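Local atomic coordinates of elicitor protein Hrip2 (Magnaporthe oryzae, PDB entry 5FID), a protein that is a secreted protein elicitor of the rice blast fungus, probably recognised by plants as a trigger of their defence responses. Residues A[75-83]-A[93-104]. The protein carries 1 engineered substitution. Sequence-based numbering, arbitrary orientation.
Sequences YGYYELSSE and VTLSPGAGCQDF
The phenol of Y78 donates its hydroxyl hydrogen to a backbone carbonyl of the loop that precedes strand 104-106, with OH 2.6 Å from Q102 O. The acceptor is met in its own carbonyl plane, at a C=O...donor angle of 153°, and lies at the edge of the tyrosine ring, in the ring plane. With chi1 at 44°, CG stands between the backbone N and the carbonyl carbon, a rotamer that sends the phenol across to the 97-103 loop. P97 lies over one face, its CB 4.1 Å from the centroid of the Y78 ring in a CH-pi contact, while P97 CG abuts the hydroxyl.

A second CH-pi contact follows two residues along. L80 CB sits 3.6 Å from the centroid of the F104 ring, only 7° off the normal. Having CG anti to the backbone N carries the leucine's branches past the ring, bringing CD2 within 3.8 Å of V93 CG1. L95 CD2 reaches both Y78 CB and, at 3.7 Å, L80 CB; backbone hydrogen bonds in both directions pair L95 with F104 in one sheet.

This is face-to-face packing in a beta sandwich: strands 75-81 and 93-96 belong to different sheets and run antiparallel, their axes approaching to 8.1 Å. Within the same loop, C101 is disulfide-bonded to C125 of strand 123-126, the neighbour of 75-81. One directed hydrogen bond within an otherwise apolar interface thus satisfies the buried hydroxyl of Y78 and, with the disulfide, probably helps tie the loop to the opposing sheet.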
loop_
_atom_site.group_PDB
_atom_site.type_symbol
_atom_site.label_atom_id
_atom_site.label_comp_id
_atom_site.label_asym_id
_atom_site.label_seq_id
_atom_site.Cartn_x
_atom_site.Cartn_y
_atom_site.Cartn_z
ATOM N N TYR A 75 -4.303 5.118 -7.993
ATOM C CA TYR A 75 -4.407 3.974 -7.089
ATOM C C TYR A 75 -5.444 4.222 -6.001
ATOM O O TYR A 75 -5.663 5.368 -5.578
ATOM C CB TYR A 75 -3.087 3.720 -6.363
ATOM C CG TYR A 75 -1.928 3.232 -7.206
ATOM C CD1 TYR A 75 -2.120 2.716 -8.488
ATOM C CD2 TYR A 75 -0.638 3.256 -6.694
ATOM C CE1 TYR A 75 -1.035 2.253 -9.236
ATOM C CE2 TYR A 75 0.453 2.796 -7.441
ATOM C CZ TYR A 75 0.239 2.295 -8.706
ATOM O OH TYR A 75 1.322 1.848 -9.441
ATOM N N GLY A 76 -6.054 3.139 -5.533
ATOM C CA GLY A 76 -6.889 3.178 -4.347
ATOM C C GLY A 76 -6.112 2.479 -3.249
ATOM O O GLY A 76 -5.412 1.509 -3.528
ATOM N N TYR A 77 -6.220 2.967 -2.016
ATOM C CA TYR A 77 -5.461 2.411 -0.907
ATOM C C TYR A 77 -6.429 1.890 0.148
ATOM O O TYR A 77 -7.493 2.464 0.346
ATOM C CB TYR A 77 -4.537 3.484 -0.325
ATOM C CG TYR A 77 -3.589 4.091 -1.352
ATOM C CD1 TYR A 77 -2.451 3.410 -1.772
ATOM C CD2 TYR A 77 -3.835 5.338 -1.906
ATOM C CE1 TYR A 77 -1.579 3.969 -2.710
ATOM C CE2 TYR A 77 -2.977 5.891 -2.845
ATOM C CZ TYR A 77 -1.853 5.207 -3.237
ATOM O OH TYR A 77 -1.001 5.769 -4.168
ATOM N N TYR A 78 -6.071 0.794 0.810
ATOM C CA TYR A 78 -6.971 0.151 1.763
ATOM C C TYR A 78 -6.163 -0.489 2.883
ATOM O O TYR A 78 -5.091 -1.052 2.650
ATOM C CB TYR A 78 -7.851 -0.908 1.071
ATOM C CG TYR A 78 -7.061 -1.764 0.114
ATOM C CD1 TYR A 78 -6.779 -1.314 -1.167
ATOM C CD2 TYR A 78 -6.576 -3.004 0.495
ATOM C CE1 TYR A 78 -6.030 -2.072 -2.046
ATOM C CE2 TYR A 78 -5.834 -3.770 -0.381
ATOM C CZ TYR A 78 -5.563 -3.297 -1.646
ATOM O OH TYR A 78 -4.805 -4.056 -2.524
ATOM N N GLU A 79 -6.690 -0.404 4.100
ATOM C CA GLU A 79 -6.001 -0.888 5.284
ATOM C C GLU A 79 -7.003 -1.612 6.165
ATOM O O GLU A 79 -8.079 -1.083 6.453
ATOM C CB GLU A 79 -5.409 0.293 6.056
ATOM C CG GLU A 79 -4.774 -0.057 7.409
ATOM C CD GLU A 79 -4.200 1.159 8.124
ATOM O OE1 GLU A 79 -4.529 2.307 7.733
ATOM O OE2 GLU A 79 -3.409 0.976 9.087
ATOM N N LEU A 80 -6.655 -2.824 6.579
ATOM C CA LEU A 80 -7.462 -3.573 7.538
ATOM C C LEU A 80 -6.742 -3.508 8.877
ATOM O O LEU A 80 -5.725 -4.167 9.064
ATOM C CB LEU A 80 -7.615 -5.028 7.086
ATOM C CG LEU A 80 -8.464 -5.925 7.995
ATOM C CD1 LEU A 80 -9.899 -5.427 8.041
ATOM C CD2 LEU A 80 -8.424 -7.372 7.503
ATOM N N SER A 81 -7.267 -2.712 9.812
ATOM C CA SER A 81 -6.504 -2.373 11.018
ATOM C C SER A 81 -7.127 -2.855 12.315
ATOM O O SER A 81 -8.327 -2.696 12.533
ATOM C CB SER A 81 -6.301 -0.863 11.096
ATOM O OG SER A 81 -5.605 -0.500 12.278
ATOM N N SER A 82 -6.300 -3.439 13.182
ATOM C CA SER A 82 -6.729 -3.758 14.544
ATOM C C SER A 82 -6.091 -2.815 15.566
ATOM O O SER A 82 -6.006 -3.152 16.752
ATOM C CB SER A 82 -6.388 -5.206 14.902
ATOM O OG SER A 82 -4.982 -5.425 14.890
ATOM N N GLU A 83 -5.662 -1.633 15.117
ATOM C CA GLU A 83 -4.975 -0.669 15.985
ATOM C C GLU A 83 -5.833 -0.131 17.118
ATOM O O GLU A 83 -5.306 0.326 18.133
ATOM C CB GLU A 83 -4.457 0.525 15.174
ATOM C CG GLU A 83 -3.276 0.240 14.281
ATOM C CD GLU A 83 -3.049 1.363 13.297
ATOM O OE1 GLU A 83 -3.946 1.600 12.445
ATOM O OE2 GLU A 83 -1.987 2.019 13.379
ATOM N N VAL A 93 -11.119 -12.809 8.863
ATOM C CA VAL A 93 -11.522 -11.543 8.256
ATOM C C VAL A 93 -10.724 -11.321 6.979
ATOM O O VAL A 93 -9.494 -11.450 6.966
ATOM C CB VAL A 93 -11.315 -10.344 9.211
ATOM C CG1 VAL A 93 -11.642 -9.037 8.509
ATOM C CG2 VAL A 93 -12.188 -10.493 10.459
ATOM N N THR A 94 -11.432 -10.998 5.898
ATOM C CA THR A 94 -10.786 -10.720 4.619
ATOM C C THR A 94 -11.056 -9.280 4.228
ATOM O O THR A 94 -12.083 -8.721 4.592
ATOM C CB THR A 94 -11.308 -11.659 3.510
ATOM O OG1 THR A 94 -12.716 -11.453 3.339
ATOM C CG2 THR A 94 -11.065 -13.110 3.884
ATOM N N LEU A 95 -10.131 -8.673 3.496
ATOM C CA LEU A 95 -10.383 -7.371 2.893
ATOM C C LEU A 95 -9.723 -7.406 1.532
ATOM O O LEU A 95 -8.512 -7.606 1.429
ATOM C CB LEU A 95 -9.793 -6.239 3.741
ATOM C CG LEU A 95 -9.967 -4.826 3.157
ATOM C CD1 LEU A 95 -11.417 -4.383 3.252
ATOM C CD2 LEU A 95 -9.056 -3.815 3.859
ATOM N N SER A 96 -10.511 -7.231 0.480
ATOM C CA SER A 96 -9.984 -7.367 -0.874
ATOM C C SER A 96 -10.433 -6.211 -1.765
ATOM O O SER A 96 -11.570 -5.759 -1.664
ATOM C CB SER A 96 -10.476 -8.686 -1.464
ATOM O OG SER A 96 -10.188 -8.763 -2.847
ATOM N N PRO A 97 -9.548 -5.739 -2.656
ATOM C CA PRO A 97 -9.941 -4.699 -3.607
ATOM C C PRO A 97 -10.390 -5.312 -4.923
ATOM O O PRO A 97 -10.538 -4.584 -5.907
ATOM C CB PRO A 97 -8.630 -3.951 -3.843
ATOM C CG PRO A 97 -7.609 -5.068 -3.811
ATOM C CD PRO A 97 -8.100 -6.014 -2.721
ATOM N N GLY A 98 -10.601 -6.623 -4.947
ATOM C CA GLY A 98 -10.865 -7.312 -6.196
ATOM C C GLY A 98 -9.583 -7.961 -6.698
ATOM O O GLY A 98 -8.573 -8.001 -5.986
ATOM N N ALA A 99 -9.606 -8.450 -7.932
ATOM C CA ALA A 99 -8.465 -9.194 -8.465
ATOM C C ALA A 99 -7.237 -8.325 -8.764
ATOM O O ALA A 99 -7.346 -7.110 -9.013
ATOM C CB ALA A 99 -8.879 -9.952 -9.709
ATOM N N GLY A 100 -6.063 -8.953 -8.735
ATOM C CA GLY A 100 -4.858 -8.330 -9.258
ATOM C C GLY A 100 -4.026 -7.507 -8.283
ATOM O O GLY A 100 -3.078 -6.836 -8.703
ATOM N N CYS A 101 -4.366 -7.545 -6.997
ATOM C CA CYS A 101 -3.659 -6.742 -5.995
ATOM C C CYS A 101 -3.563 -7.483 -4.668
ATOM O O CYS A 101 -4.371 -8.370 -4.398
ATOM C CB CYS A 101 -4.372 -5.404 -5.783
ATOM S SG CYS A 101 -4.509 -4.380 -7.267
ATOM N N GLN A 102 -2.595 -7.109 -3.836
ATOM C CA GLN A 102 -2.429 -7.745 -2.529
ATOM C C GLN A 102 -3.663 -7.527 -1.642
ATOM O O GLN A 102 -4.205 -6.417 -1.576
ATOM C CB GLN A 102 -1.152 -7.245 -1.830
ATOM C CG GLN A 102 -0.696 -8.133 -0.666
ATOM C CD GLN A 102 0.816 -8.133 -0.456
ATOM O OE1 GLN A 102 1.581 -7.676 -1.308
ATOM N NE2 GLN A 102 1.254 -8.655 0.690
ATOM N N ASP A 103 -4.112 -8.603 -0.993
ATOM C CA ASP A 103 -5.313 -8.595 -0.156
ATOM C C ASP A 103 -4.936 -8.816 1.301
ATOM O O ASP A 103 -3.779 -9.087 1.630
ATOM C CB ASP A 103 -6.262 -9.746 -0.551
ATOM C CG ASP A 103 -6.944 -9.531 -1.893
ATOM O OD1 ASP A 103 -6.576 -8.583 -2.612
ATOM O OD2 ASP A 103 -7.840 -10.334 -2.249
ATOM N N PHE A 104 -5.938 -8.724 2.168
ATOM C CA PHE A 104 -5.831 -9.241 3.523
ATOM C C PHE A 104 -6.666 -10.508 3.582
ATOM O O PHE A 104 -7.849 -10.503 3.210
ATOM C CB PHE A 104 -6.419 -8.253 4.531
ATOM C CG PHE A 104 -5.585 -7.024 4.763
ATOM C CD1 PHE A 104 -4.698 -6.965 5.833
ATOM C CD2 PHE A 104 -5.718 -5.912 3.949
ATOM C CE1 PHE A 104 -3.946 -5.825 6.076
ATOM C CE2 PHE A 104 -4.963 -4.767 4.190
ATOM C CZ PHE A 104 -4.078 -4.728 5.253
#